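Local atomic coordinates of aldehyde dehydrogenase (Staphylococcus aureus, PDB entry 6K0Z), a protein that catalyses the NAD+-dependent oxidation of 4,4'-diaponeurosporen-4-al to 4,4'-diaponeurosporenoic acid, a step in the biosynthesis of the carotenoid staphyloxanthin. Residues 57-62 against 148-153; 68-73 against 122-127; 227-232 against 375-380; 259-264 against 353-358. The protein carries 1 engineered substitution. One frame throughout, in Å; residues are numbered along the deposited sequence.

Interaction 1: residues 57-62 against 148-153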
loop_
_atom_site.group_PDB
_atom_site.type_symbol
_atom_site.label_atom_id
_atom_site.label_comp_id
_atom_site.label_asym_id
_atom_site.label_seq_id
_atom_site.Cartn_x
_atom_site.Cartn_y
_atom_site.Cartn_z
ATOM N N THR A 57 19.448 19.303 23.929
ATOM C CA THR A 57 19.294 20.749 23.771
ATOM C C THR A 57 18.022 21.106 23.009
ATOM O O THR A 57 17.480 22.204 23.187
ATOM C CB THR A 57 20.498 21.394 23.069
ATOM O OG1 THR A 57 20.414 21.182 21.650
ATOM C CG2 THR A 57 21.833 20.933 23.628
ATOM N N ASP A 58 17.532 20.212 22.153
ATOM C CA ASP A 58 16.327 20.500 21.384
ATOM C C ASP A 58 15.050 20.067 22.089
ATOM O O ASP A 58 14.024 20.750 21.962
ATOM C CB ASP A 58 16.393 19.826 20.012
ATOM C CG ASP A 58 17.435 20.448 19.105
ATOM O OD1 ASP A 58 17.805 21.627 19.318
ATOM O OD2 ASP A 58 17.857 19.764 18.149
ATOM N N LEU A 59 15.084 18.953 22.829
ATOM C CA LEU A 59 13.881 18.385 23.426
ATOM C C LEU A 59 14.013 18.096 24.917
ATOM O O LEU A 59 13.125 17.441 25.481
ATOM C CB LEU A 59 13.484 17.096 22.705
ATOM C CG LEU A 59 13.080 17.234 21.242
ATOM C CD1 LEU A 59 13.192 15.894 20.542
ATOM C CD2 LEU A 59 11.666 17.746 21.183
ATOM N N GLY A 60 15.087 18.548 25.564
ATOM C CA GLY A 60 15.307 18.266 26.971
ATOM C C GLY A 60 15.276 16.780 27.256
ATOM O O GLY A 60 14.938 16.347 28.361
ATOM N N LYS A 61 15.620 15.986 26.249
ATOM C CA LYS A 61 15.454 14.543 26.324
ATOM C C LYS A 61 16.651 13.922 27.029
ATOM O O LYS A 61 17.781 14.004 26.535
ATOM C CB LYS A 61 15.282 13.964 24.923
ATOM C CG LYS A 61 14.486 12.668 24.903
ATOM C CD LYS A 61 14.382 12.071 23.509
ATOM C CE LYS A 61 13.308 12.753 22.685
ATOM N NZ LYS A 61 12.712 11.825 21.682
ATOM N N ASN A 62 16.401 13.305 28.180
ATOM C CA ASN A 62 17.466 12.725 28.980
ATOM C C ASN A 62 18.046 11.487 28.303
ATOM O O ASN A 62 17.412 10.844 27.463
ATOM C CB ASN A 62 16.957 12.387 30.376
ATOM C CG ASN A 62 17.016 13.576 31.308
ATOM O OD1 ASN A 62 16.019 13.944 31.925
ATOM N ND2 ASN A 62 18.188 14.193 31.407
ATOM N N GLU A 148 13.300 21.075 10.953
ATOM C CA GLU A 148 14.099 22.213 11.381
ATOM C C GLU A 148 13.603 22.801 12.698
ATOM O O GLU A 148 14.136 23.822 13.148
ATOM C CB GLU A 148 14.127 23.295 10.293
ATOM C CG GLU A 148 12.852 24.120 10.174
ATOM C CD GLU A 148 12.991 25.303 9.200
ATOM O OE1 GLU A 148 11.987 26.028 8.996
ATOM O OE2 GLU A 148 14.096 25.510 8.636
ATOM N N LEU A 149 12.599 22.182 13.328
ATOM C CA LEU A 149 12.229 22.596 14.676
ATOM C C LEU A 149 13.232 22.087 15.699
ATOM O O LEU A 149 13.418 22.713 16.748
ATOM C CB LEU A 149 10.825 22.114 15.028
ATOM C CG LEU A 149 9.682 22.412 14.063
ATOM C CD1 LEU A 149 8.368 22.091 14.761
ATOM C CD2 LEU A 149 9.717 23.847 13.528
ATOM N N THR A 150 13.872 20.955 15.420
ATOM C CA THR A 150 14.991 20.464 16.213
ATOM C C THR A 150 16.266 20.660 15.402
ATOM O O THR A 150 16.780 19.703 14.806
ATOM C CB THR A 150 14.792 18.995 16.582
ATOM O OG1 THR A 150 14.655 18.221 15.386
ATOM C CG2 THR A 150 13.539 18.821 17.430
ATOM N N PRO A 151 16.807 21.882 15.366
ATOM C CA PRO A 151 17.830 22.204 14.352
ATOM C C PRO A 151 19.158 21.498 14.565
ATOM O O PRO A 151 19.795 21.079 13.589
ATOM C CB PRO A 151 17.974 23.731 14.475
ATOM C CG PRO A 151 16.809 24.183 15.353
ATOM C CD PRO A 151 16.505 23.028 16.237
ATOM N N ASN A 152 19.610 21.374 15.810
ATOM C CA ASN A 152 20.895 20.731 16.049
ATOM C C ASN A 152 20.825 19.242 15.756
ATOM O O ASN A 152 21.776 18.669 15.212
ATOM C CB ASN A 152 21.355 20.994 17.479
ATOM C CG ASN A 152 21.514 22.478 17.768
ATOM O OD1 ASN A 152 20.879 23.019 18.674
ATOM N ND2 ASN A 152 22.365 23.146 16.991
ATOM N N VAL A 153 19.699 18.599 16.083
ATOM C CA VAL A 153 19.512 17.212 15.667
ATOM C C VAL A 153 19.582 17.111 14.152
ATOM O O VAL A 153 20.234 16.213 13.603
ATOM C CB VAL A 153 18.186 16.651 16.207
ATOM C CG1 VAL A 153 17.966 15.269 15.651
ATOM C CG2 VAL A 153 18.210 16.599 17.710
#
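Asp58, in the last turn of helix 48-59, places its carboxylate at the N-terminal end of helix 151-164, so one helix supplies the acceptor for the first turn of another. The bond is well formed: Val153 N donates to Asp58 OD2 over 3.0 Å with an N-H...O angle of 162°, meeting that oxygen nearly along its C-O axis. The N-cap residue, Thr150, makes no capping bond through its side chain, and the acidic group from outside the helix takes up a comparable role; the helix end would probably stabilise its negative charge. Asp58 CG lies beside its own backbone N (chi1 -69°), which points the carboxylate across to the helix start. There OD2 also rests against Val153 CG2 at 3.2 Å, while OD1 lies 3.6 Å from Pro151 CD. The Asn152 amide lies nearly parallel to the carboxylate, planes 9° apart, although OD1 of Asn152 and OD1 of Asp58 are both acceptors and form no bond. Behind this first shell, Pro124 touches Leu59, Thr150 and Val153, and Gly60, just past helix 48-59, has a positive phi. Leu59 CG packs on the Thr150 methyl CG2 at 4.2 Å.

Interaction 2: residues 68-73 against 122-127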
loop_
_atom_site.group_PDB
_atom_site.type_symbol
_atom_site.label_atom_id
_atom_site.label_comp_id
_atom_site.label_asym_id
_atom_site.label_seq_id
_atom_site.Cartn_x
_atom_site.Cartn_y
_atom_site.Cartn_z
ATOM N N ALA A 68 16.993 5.023 24.281
ATOM C CA ALA A 68 16.094 3.901 24.051
ATOM C C ALA A 68 15.107 4.170 22.919
ATOM O O ALA A 68 14.698 3.233 22.226
ATOM C CB ALA A 68 15.351 3.560 25.342
ATOM N N THR A 69 14.716 5.427 22.706
ATOM C CA THR A 69 13.707 5.760 21.705
ATOM C C THR A 69 14.285 6.138 20.354
ATOM O O THR A 69 13.541 6.147 19.365
ATOM C CB THR A 69 12.831 6.924 22.184
ATOM O OG1 THR A 69 13.650 7.912 22.815
ATOM C CG2 THR A 69 11.771 6.444 23.155
ATOM N N GLU A 70 15.570 6.467 20.288
ATOM C CA GLU A 70 16.161 7.026 19.080
ATOM C C GLU A 70 17.404 6.285 18.616
ATOM O O GLU A 70 17.592 6.096 17.405
ATOM C CB GLU A 70 16.502 8.505 19.307
ATOM C CG GLU A 70 15.374 9.277 19.929
ATOM C CD GLU A 70 14.747 10.239 18.940
ATOM O OE1 GLU A 70 14.120 11.203 19.395
ATOM O OE2 GLU A 70 14.873 10.017 17.717
ATOM N N ILE A 71 18.265 5.862 19.538
ATOM C CA ILE A 71 19.529 5.253 19.150
ATOM C C ILE A 71 19.440 3.736 19.251
ATOM O O ILE A 71 19.723 3.021 18.284
ATOM C CB ILE A 71 20.687 5.796 20.002
ATOM C CG1 ILE A 71 20.706 7.323 19.938
ATOM C CG2 ILE A 71 21.998 5.213 19.524
ATOM C CD1 ILE A 71 21.900 7.933 20.625
ATOM N N GLY A 72 19.054 3.233 20.420
ATOM C CA GLY A 72 19.092 1.795 20.629
ATOM C C GLY A 72 18.137 1.059 19.713
ATOM O O GLY A 72 18.479 0.020 19.142
ATOM N N ILE A 73 16.933 1.602 19.549
ATOM C CA ILE A 73 15.915 0.965 18.721
ATOM C C ILE A 73 16.379 0.855 17.268
ATOM O O ILE A 73 16.069 -0.121 16.574
ATOM C CB ILE A 73 14.595 1.747 18.844
ATOM C CG1 ILE A 73 13.487 1.074 18.032
ATOM C CG2 ILE A 73 14.805 3.212 18.443
ATOM C CD1 ILE A 73 12.991 -0.230 18.647
ATOM N N ASN A 122 9.488 15.359 16.866
ATOM C CA ASN A 122 9.344 14.829 18.216
ATOM C C ASN A 122 10.222 13.617 18.482
ATOM O O ASN A 122 10.694 13.439 19.611
ATOM C CB ASN A 122 7.878 14.491 18.485
ATOM C CG ASN A 122 7.342 13.468 17.522
ATOM O OD1 ASN A 122 7.585 13.546 16.316
ATOM N ND2 ASN A 122 6.602 12.495 18.045
ATOM N N TYR A 123 10.445 12.773 17.478
ATOM C CA TYR A 123 11.456 11.721 17.525
ATOM C C TYR A 123 12.367 11.954 16.333
ATOM O O TYR A 123 12.381 11.164 15.380
ATOM C CB TYR A 123 10.845 10.324 17.483
ATOM C CG TYR A 123 10.149 9.939 18.758
ATOM C CD1 TYR A 123 8.984 10.582 19.153
ATOM C CD2 TYR A 123 10.642 8.927 19.562
ATOM C CE1 TYR A 123 8.337 10.234 20.315
ATOM C CE2 TYR A 123 9.997 8.569 20.732
ATOM C CZ TYR A 123 8.846 9.229 21.103
ATOM O OH TYR A 123 8.186 8.891 22.261
ATOM N N PRO A 124 13.143 13.037 16.362
ATOM C CA PRO A 124 13.785 13.522 15.132
ATOM C C PRO A 124 14.740 12.530 14.516
ATOM O O PRO A 124 14.900 12.520 13.291
ATOM C CB PRO A 124 14.534 14.780 15.590
ATOM C CG PRO A 124 14.094 15.054 16.970
ATOM C CD PRO A 124 13.567 13.790 17.549
ATOM N N PHE A 125 15.394 11.707 15.329
ATOM C CA PHE A 125 16.375 10.753 14.830
ATOM C C PHE A 125 15.717 9.434 14.450
ATOM O O PHE A 125 15.964 8.900 13.365
ATOM C CB PHE A 125 17.457 10.526 15.888
ATOM C CG PHE A 125 18.661 9.804 15.375
ATOM C CD1 PHE A 125 19.709 10.506 14.801
ATOM C CD2 PHE A 125 18.755 8.424 15.471
ATOM C CE1 PHE A 125 20.834 9.844 14.330
ATOM C CE2 PHE A 125 19.876 7.753 14.997
ATOM C CZ PHE A 125 20.916 8.466 14.424
ATOM N N GLN A 126 14.889 8.906 15.349
ATOM C CA GLN A 126 14.196 7.647 15.109
ATOM C C GLN A 126 13.465 7.654 13.767
ATOM O O GLN A 126 13.642 6.750 12.944
ATOM C CB GLN A 126 13.238 7.394 16.276
ATOM C CG GLN A 126 11.978 6.614 15.948
ATOM C CD GLN A 126 12.215 5.128 15.879
ATOM O OE1 GLN A 126 13.359 4.667 15.852
ATOM N NE2 GLN A 126 11.130 4.362 15.841
ATOM N N LEU A 127 12.664 8.687 13.516
ATOM C CA LEU A 127 11.799 8.685 12.343
ATOM C C LEU A 127 12.534 9.043 11.058
ATOM O O LEU A 127 11.961 8.904 9.979
ATOM C CB LEU A 127 10.610 9.617 12.571
ATOM C CG LEU A 127 9.878 9.331 13.876
ATOM C CD1 LEU A 127 9.213 10.588 14.423
ATOM C CD2 LEU A 127 8.873 8.196 13.684
#
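The chain leading into helix 126-138, near the predicted active site, is clasped by a buried acid: Glu70 of helix 63-89 reaches into the turn formed by Tyr123, Pro124, Phe125 and Gln126. Glu70 OE2 accepts Gln126 N at 2.6 Å, with an N-H...O angle of 165°, and takes a second, weak bond from Phe125 N at 3.0 Å. Two backbone N-H groups thus grip one oxygen, and these N-H groups would probably favour its negative charge. A bend at chi2 (-109°) turns the carboxylate toward the 123-126 turn, bringing OE1 within 3.2 Å of Pro124 CD; the same OE1 forms a salt bridge with Lys61. Flanking contacts meet the rings at their edges. Thr69 CB approaches the edge of the Tyr123 ring, 3.6 Å from CE2, while the hydroxyl of Thr69 bonds to the Glu65 carbonyl. Glu70 O lies at the edge of the Phe125 ring, 3.2 Å from CD2. Further along helix 63-89, Ile73 CG2 touches Gln126 OE1 at 3.3 Å. Asn122 bonds through ND2 to the Gln249 carbonyl, in the neighbourhood of the predicted active-site Ser251. Around the contact, Pro124 rests on helices 48-59 and 151-164, and Phe125 touches Ile51 and Ile157 of these same two helices.

Interaction 3: residues 227-232 against 375-380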
loop_
_atom_site.group_PDB
_atom_site.type_symbol
_atom_site.label_atom_id
_atom_site.label_comp_id
_atom_site.label_asym_id
_atom_site.label_seq_id
_atom_site.Cartn_x
_atom_site.Cartn_y
_atom_site.Cartn_z
ATOM N N ASP A 227 -11.545 0.436 32.388
ATOM C CA ASP A 227 -12.814 -0.260 32.514
ATOM C C ASP A 227 -13.091 -0.632 33.968
ATOM O O ASP A 227 -12.180 -0.715 34.796
ATOM C CB ASP A 227 -12.787 -1.497 31.613
ATOM C CG ASP A 227 -14.082 -2.263 31.610
ATOM O OD1 ASP A 227 -15.125 -1.691 31.216
ATOM O OD2 ASP A 227 -14.038 -3.461 31.970
ATOM N N GLU A 228 -14.378 -0.851 34.265
ATOM C CA GLU A 228 -14.831 -1.152 35.622
ATOM C C GLU A 228 -14.058 -2.297 36.269
ATOM O O GLU A 228 -14.007 -2.379 37.499
ATOM C CB GLU A 228 -16.332 -1.473 35.601
ATOM C CG GLU A 228 -16.706 -2.634 34.682
ATOM C CD GLU A 228 -18.205 -2.889 34.602
ATOM O OE1 GLU A 228 -18.964 -2.320 35.416
ATOM O OE2 GLU A 228 -18.627 -3.667 33.721
ATOM N N THR A 229 -13.449 -3.177 35.477
ATOM C CA THR A 229 -12.728 -4.327 36.001
ATOM C C THR A 229 -11.216 -4.124 36.000
ATOM O O THR A 229 -10.470 -5.107 36.057
ATOM C CB THR A 229 -13.082 -5.573 35.190
ATOM O OG1 THR A 229 -12.243 -5.632 34.028
ATOM C CG2 THR A 229 -14.530 -5.518 34.740
ATOM N N ALA A 230 -10.746 -2.881 35.950
ATOM C CA ALA A 230 -9.341 -2.632 35.658
ATOM C C ALA A 230 -8.450 -2.880 36.872
ATOM O O ALA A 230 -8.908 -2.969 38.011
ATOM C CB ALA A 230 -9.135 -1.197 35.171
ATOM N N ASN A 231 -7.165 -2.937 36.613
ATOM C CA ASN A 231 -6.222 -3.043 37.673
ATOM C C ASN A 231 -5.688 -1.655 37.733
ATOM O O ASN A 231 -4.629 -1.391 37.265
ATOM C CB ASN A 231 -5.107 -4.016 37.356
ATOM C CG ASN A 231 -4.023 -4.024 38.412
ATOM O OD1 ASN A 231 -3.692 -3.005 39.000
ATOM N ND2 ASN A 231 -3.465 -5.184 38.646
ATOM N N ILE A 232 -6.398 -0.750 38.369
ATOM C CA ILE A 232 -5.975 0.650 38.443
ATOM C C ILE A 232 -4.529 0.986 38.808
ATOM O O ILE A 232 -4.010 1.970 38.354
ATOM C CB ILE A 232 -6.922 1.471 39.346
ATOM C CG1 ILE A 232 -8.330 1.454 38.796
ATOM C CG2 ILE A 232 -6.474 2.909 39.426
ATOM C CD1 ILE A 232 -8.990 0.115 38.916
ATOM N N LEU A 375 -6.849 -0.160 25.990
ATOM C CA LEU A 375 -7.908 -0.589 26.891
ATOM C C LEU A 375 -7.285 -1.241 28.112
ATOM O O LEU A 375 -6.483 -2.173 27.983
ATOM C CB LEU A 375 -8.872 -1.567 26.212
ATOM C CG LEU A 375 -9.740 -2.409 27.159
ATOM C CD1 LEU A 375 -10.692 -1.549 27.975
ATOM C CD2 LEU A 375 -10.525 -3.438 26.376
ATOM N N PHE A 376 -7.649 -0.754 29.285
ATOM C CA PHE A 376 -7.226 -1.362 30.541
ATOM C C PHE A 376 -8.443 -2.046 31.153
ATOM O O PHE A 376 -9.329 -1.386 31.702
ATOM C CB PHE A 376 -6.605 -0.320 31.461
ATOM C CG PHE A 376 -5.190 0.016 31.098
ATOM C CD1 PHE A 376 -4.145 -0.789 31.525
ATOM C CD2 PHE A 376 -4.905 1.109 30.301
ATOM C CE1 PHE A 376 -2.840 -0.491 31.186
ATOM C CE2 PHE A 376 -3.599 1.403 29.952
ATOM C CZ PHE A 376 -2.568 0.607 30.398
ATOM N N SER A 377 -8.488 -3.370 31.026
ATOM C CA SER A 377 -9.616 -4.155 31.502
ATOM C C SER A 377 -9.176 -5.594 31.706
ATOM O O SER A 377 -8.311 -6.106 30.985
ATOM C CB SER A 377 -10.790 -4.121 30.526
ATOM O OG SER A 377 -11.704 -5.171 30.808
ATOM N N GLU A 378 -9.796 -6.237 32.693
ATOM C CA GLU A 378 -9.619 -7.658 32.935
ATOM C C GLU A 378 -10.762 -8.492 32.380
ATOM O O GLU A 378 -10.734 -9.723 32.507
ATOM C CB GLU A 378 -9.470 -7.933 34.437
ATOM C CG GLU A 378 -8.191 -7.389 35.066
ATOM C CD GLU A 378 -6.928 -7.948 34.418
ATOM O OE1 GLU A 378 -5.861 -7.321 34.551
ATOM O OE2 GLU A 378 -6.991 -9.019 33.784
ATOM N N ASP A 379 -11.762 -7.859 31.771
ATOM C CA ASP A 379 -12.922 -8.571 31.259
ATOM C C ASP A 379 -12.696 -8.949 29.803
ATOM O O ASP A 379 -12.399 -8.087 28.972
ATOM C CB ASP A 379 -14.184 -7.725 31.388
ATOM C CG ASP A 379 -15.412 -8.469 30.927
ATOM O OD1 ASP A 379 -15.403 -9.716 30.999
ATOM O OD2 ASP A 379 -16.386 -7.817 30.502
ATOM N N GLU A 380 -12.869 -10.235 29.495
ATOM C CA GLU A 380 -12.543 -10.741 28.168
ATOM C C GLU A 380 -13.585 -10.343 27.130
ATOM O O GLU A 380 -13.227 -9.922 26.025
ATOM C CB GLU A 380 -12.385 -12.257 28.214
ATOM C CG GLU A 380 -12.222 -12.902 26.856
ATOM C CD GLU A 380 -11.715 -14.327 26.959
ATOM O OE1 GLU A 380 -12.474 -15.257 26.609
ATOM O OE2 GLU A 380 -10.556 -14.518 27.400
#
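Ser377 OG is gripped from two directions: it donates to Asp227 OD2 across 3.1 Å and accepts Asp379 N at 2.9 Å, the latter closing an ST turn. The hydroxyl meets the Asp227 carboxylate from above its plane, 41° out of it. With OG anti to the backbone N of Ser377 (chi1 163°), the oxygen faces both partners at once. A second hydroxyl works alongside: Thr229 OG1 accepts Glu378 N at 2.9 Å, at a moderately bent N-H...O angle of 144°. The backbones are tied as well, for Asp227 N donates to Phe376 O at 2.9 Å, and the Ala230 methyl CB lies 3.5 Å from that same carbonyl oxygen. Asp227 to Ala230 form a type I beta turn, which carries Thr229 over residues 377-379; there its carbonyl O packs 3.4 Å from Glu378 CB, and its methyl CG2 lies 4.0 Å from Asp379 CB. The two segments leave neighbouring parallel strands, 223-226 and 372-376, and each runs into a helix whose N-cap, Asn231 or Asp379, bonds to a backbone N within it, weakly in the case of Asp379. Phe376 packs on helix 232-244, while Glu378 OE1 bonds to Thr442 of the second subunit. Chemically, side-chain hydroxyls appear to take over as acceptors where the strand pairing stops: the N-H groups of Glu378 and Asp379 are met by threonine and serine oxygens, and Ser377 OG donates a hydrogen bond to Asp227, so the two loops are joined through both hydroxyls.

Interaction 4: residues 259-264 against 353-358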
loop_
_atom_site.group_PDB
_atom_site.type_symbol
_atom_site.label_atom_id
_atom_site.label_comp_id
_atom_site.label_asym_id
_atom_site.label_seq_id
_atom_site.Cartn_x
_atom_site.Cartn_y
_atom_site.Cartn_z
ATOM N N VAL A 259 -12.693 6.806 31.347
ATOM C CA VAL A 259 -12.667 6.025 32.578
ATOM C C VAL A 259 -14.098 5.822 33.059
ATOM O O VAL A 259 -14.900 6.766 33.070
ATOM C CB VAL A 259 -11.801 6.701 33.657
ATOM C CG1 VAL A 259 -12.285 8.104 33.942
ATOM C CG2 VAL A 259 -11.794 5.887 34.920
ATOM N N HIS A 260 -14.418 4.588 33.438
ATOM C CA HIS A 260 -15.747 4.274 33.930
ATOM C C HIS A 260 -16.065 5.123 35.155
ATOM O O HIS A 260 -15.178 5.492 35.929
ATOM C CB HIS A 260 -15.847 2.785 34.260
ATOM C CG HIS A 260 -17.209 2.353 34.700
ATOM N ND1 HIS A 260 -17.674 2.553 35.982
ATOM C CD2 HIS A 260 -18.209 1.734 34.029
ATOM C CE1 HIS A 260 -18.902 2.076 36.081
ATOM N NE2 HIS A 260 -19.250 1.573 34.910
ATOM N N GLU A 261 -17.348 5.453 35.311
ATOM C CA GLU A 261 -17.806 6.309 36.399
ATOM C C GLU A 261 -17.258 5.874 37.755
ATOM O O GLU A 261 -16.656 6.670 38.485
ATOM C CB GLU A 261 -19.337 6.309 36.428
ATOM C CG GLU A 261 -19.969 7.664 36.577
ATOM C CD GLU A 261 -21.390 7.671 36.066
ATOM O OE1 GLU A 261 -21.691 8.463 35.144
ATOM O OE2 GLU A 261 -22.204 6.865 36.570
ATOM N N SER A 262 -17.450 4.598 38.089
ATOM C CA SER A 262 -17.149 4.112 39.431
ATOM C C SER A 262 -15.677 4.293 39.798
ATOM O O SER A 262 -15.359 4.738 40.907
ATOM C CB SER A 262 -17.553 2.644 39.547
ATOM O OG SER A 262 -16.754 1.827 38.712
ATOM N N VAL A 263 -14.758 3.952 38.887
ATOM C CA VAL A 263 -13.333 3.937 39.217
ATOM C C VAL A 263 -12.647 5.278 38.994
ATOM O O VAL A 263 -11.434 5.390 39.219
ATOM C CB VAL A 263 -12.594 2.869 38.389
ATOM C CG1 VAL A 263 -13.196 1.494 38.632
ATOM C CG2 VAL A 263 -12.665 3.227 36.926
ATOM N N LYS A 264 -13.392 6.304 38.590
ATOM C CA LYS A 264 -12.782 7.520 38.062
ATOM C C LYS A 264 -11.895 8.222 39.090
ATOM O O LYS A 264 -10.820 8.728 38.749
ATOM C CB LYS A 264 -13.884 8.445 37.562
ATOM C CG LYS A 264 -13.389 9.703 36.940
ATOM C CD LYS A 264 -13.985 10.858 37.677
ATOM C CE LYS A 264 -13.995 12.077 36.818
ATOM N NZ LYS A 264 -14.359 13.275 37.619
ATOM N N THR A 353 -15.505 10.774 31.883
ATOM C CA THR A 353 -16.218 9.675 32.520
ATOM C C THR A 353 -17.195 9.026 31.548
ATOM O O THR A 353 -17.736 9.680 30.650
ATOM C CB THR A 353 -16.972 10.160 33.763
ATOM O OG1 THR A 353 -18.287 10.607 33.405
ATOM C CG2 THR A 353 -16.243 11.318 34.392
ATOM N N TYR A 354 -17.418 7.730 31.733
ATOM C CA TYR A 354 -18.413 7.019 30.943
ATOM C C TYR A 354 -19.145 6.037 31.842
ATOM O O TYR A 354 -18.604 5.569 32.848
ATOM C CB TYR A 354 -17.785 6.299 29.731
ATOM C CG TYR A 354 -17.181 4.942 30.027
ATOM C CD1 TYR A 354 -17.952 3.788 29.973
ATOM C CD2 TYR A 354 -15.829 4.812 30.332
ATOM C CE1 TYR A 354 -17.405 2.547 30.237
ATOM C CE2 TYR A 354 -15.269 3.575 30.590
ATOM C CZ TYR A 354 -16.061 2.446 30.547
ATOM O OH TYR A 354 -15.505 1.215 30.809
ATOM N N GLN A 355 -20.390 5.737 31.467
ATOM C CA GLN A 355 -21.242 4.822 32.218
ATOM C C GLN A 355 -21.264 3.428 31.603
ATOM O O GLN A 355 -20.834 2.454 32.230
ATOM C CB GLN A 355 -22.668 5.383 32.304
ATOM C CG GLN A 355 -22.958 6.128 33.587
ATOM C CD GLN A 355 -24.299 6.846 33.585
ATOM O OE1 GLN A 355 -25.295 6.338 33.061
ATOM N NE2 GLN A 355 -24.332 8.034 34.178
ATOM N N SER A 356 -21.778 3.318 30.386
ATOM C CA SER A 356 -21.871 2.063 29.664
ATOM C C SER A 356 -20.710 1.944 28.689
ATOM O O SER A 356 -20.195 2.945 28.188
ATOM C CB SER A 356 -23.201 1.978 28.910
ATOM O OG SER A 356 -23.084 1.189 27.748
ATOM N N LEU A 357 -20.291 0.706 28.424
ATOM C CA LEU A 357 -19.206 0.516 27.466
ATOM C C LEU A 357 -19.632 0.912 26.060
ATOM O O LEU A 357 -18.802 1.365 25.264
ATOM C CB LEU A 357 -18.722 -0.935 27.478
ATOM C CG LEU A 357 -17.352 -1.151 26.827
ATOM C CD1 LEU A 357 -16.234 -0.785 27.797
ATOM C CD2 LEU A 357 -17.190 -2.572 26.311
ATOM N N ASP A 358 -20.914 0.745 25.736
ATOM C CA ASP A 358 -21.406 1.135 24.420
ATOM C C ASP A 358 -21.173 2.619 24.153
ATOM O O ASP A 358 -20.878 3.008 23.016
ATOM C CB ASP A 358 -22.890 0.788 24.299
ATOM C CG ASP A 358 -23.159 -0.692 24.506
ATOM O OD1 ASP A 358 -22.427 -1.516 23.913
ATOM O OD2 ASP A 358 -24.094 -1.031 25.266
#
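The imidazole of His260 turns its edge to the face of the Tyr354 phenol, an edge-to-face pair with ring centroids 5.4 Å apart and planes at 85°. It forms at the ends of two parallel strands, 256-260 and 348-354, of the sheet that also contains strand 223-226. His260 CA lies over a face of the tyrosine ring, a CH-pi contact 3.8 Å from the centroid, whereas Val259 N sits in the plane at the ring's edge. On the imidazole, Tyr354 O lies over one face, near the rim, and Ser262 CA lies at the edge. Ser262 N donates to His260 ND1, which would hold the imidazole in its rotation. The phenol reaches back across strand 256-260 because its CG lies between the backbone N and carbonyl carbon of Tyr354 (chi1 83°). The backbones pair as well: Tyr354 N donates to Val259 O at 3.0 Å, and Glu261 N to Tyr354 O at 2.8 Å. Farther out, Glu261 and Gln355 run side by side in the same direction. Gln355 NE2 gives a hydrogen in its own amide plane to the syn lone pair of Glu261 OE1, over 2.8 Å, although carboxylate and amide planes are 70° apart. On the side of Val259, Lys264 sends NZ to a salt bridge with Asp331, and its CE packs 3.4 Å from the Thr353 methyl CG2.

Overall arrangement
The four contacts form two clusters. Interactions 1 and 2, centres 12 Å apart, are joined by Lys61 of interaction 1, whose NZ makes a salt bridge of 2.8 Å to Glu70 OE1, and by Pro124 of interaction 2, whose CB touches Val153 CG1 at 3.5 Å. Interactions 3 and 4, centres 11 Å apart, sit on one sheet, where Asp227 OD1 approaches Tyr354 OH to 3.0 Å. Between clusters the centres are 31 to 39 Å apart, and even interactions 2 and 3 keep their nearest atoms about 16 Å apart. Interaction 2 lies closest to the predicted active site: the Asn122 side chain is about 5 Å from that of Ser251, and the Gln126 side chain about 9 Å from that of Glu217. Interactions 2 and 3 also touch the second subunit.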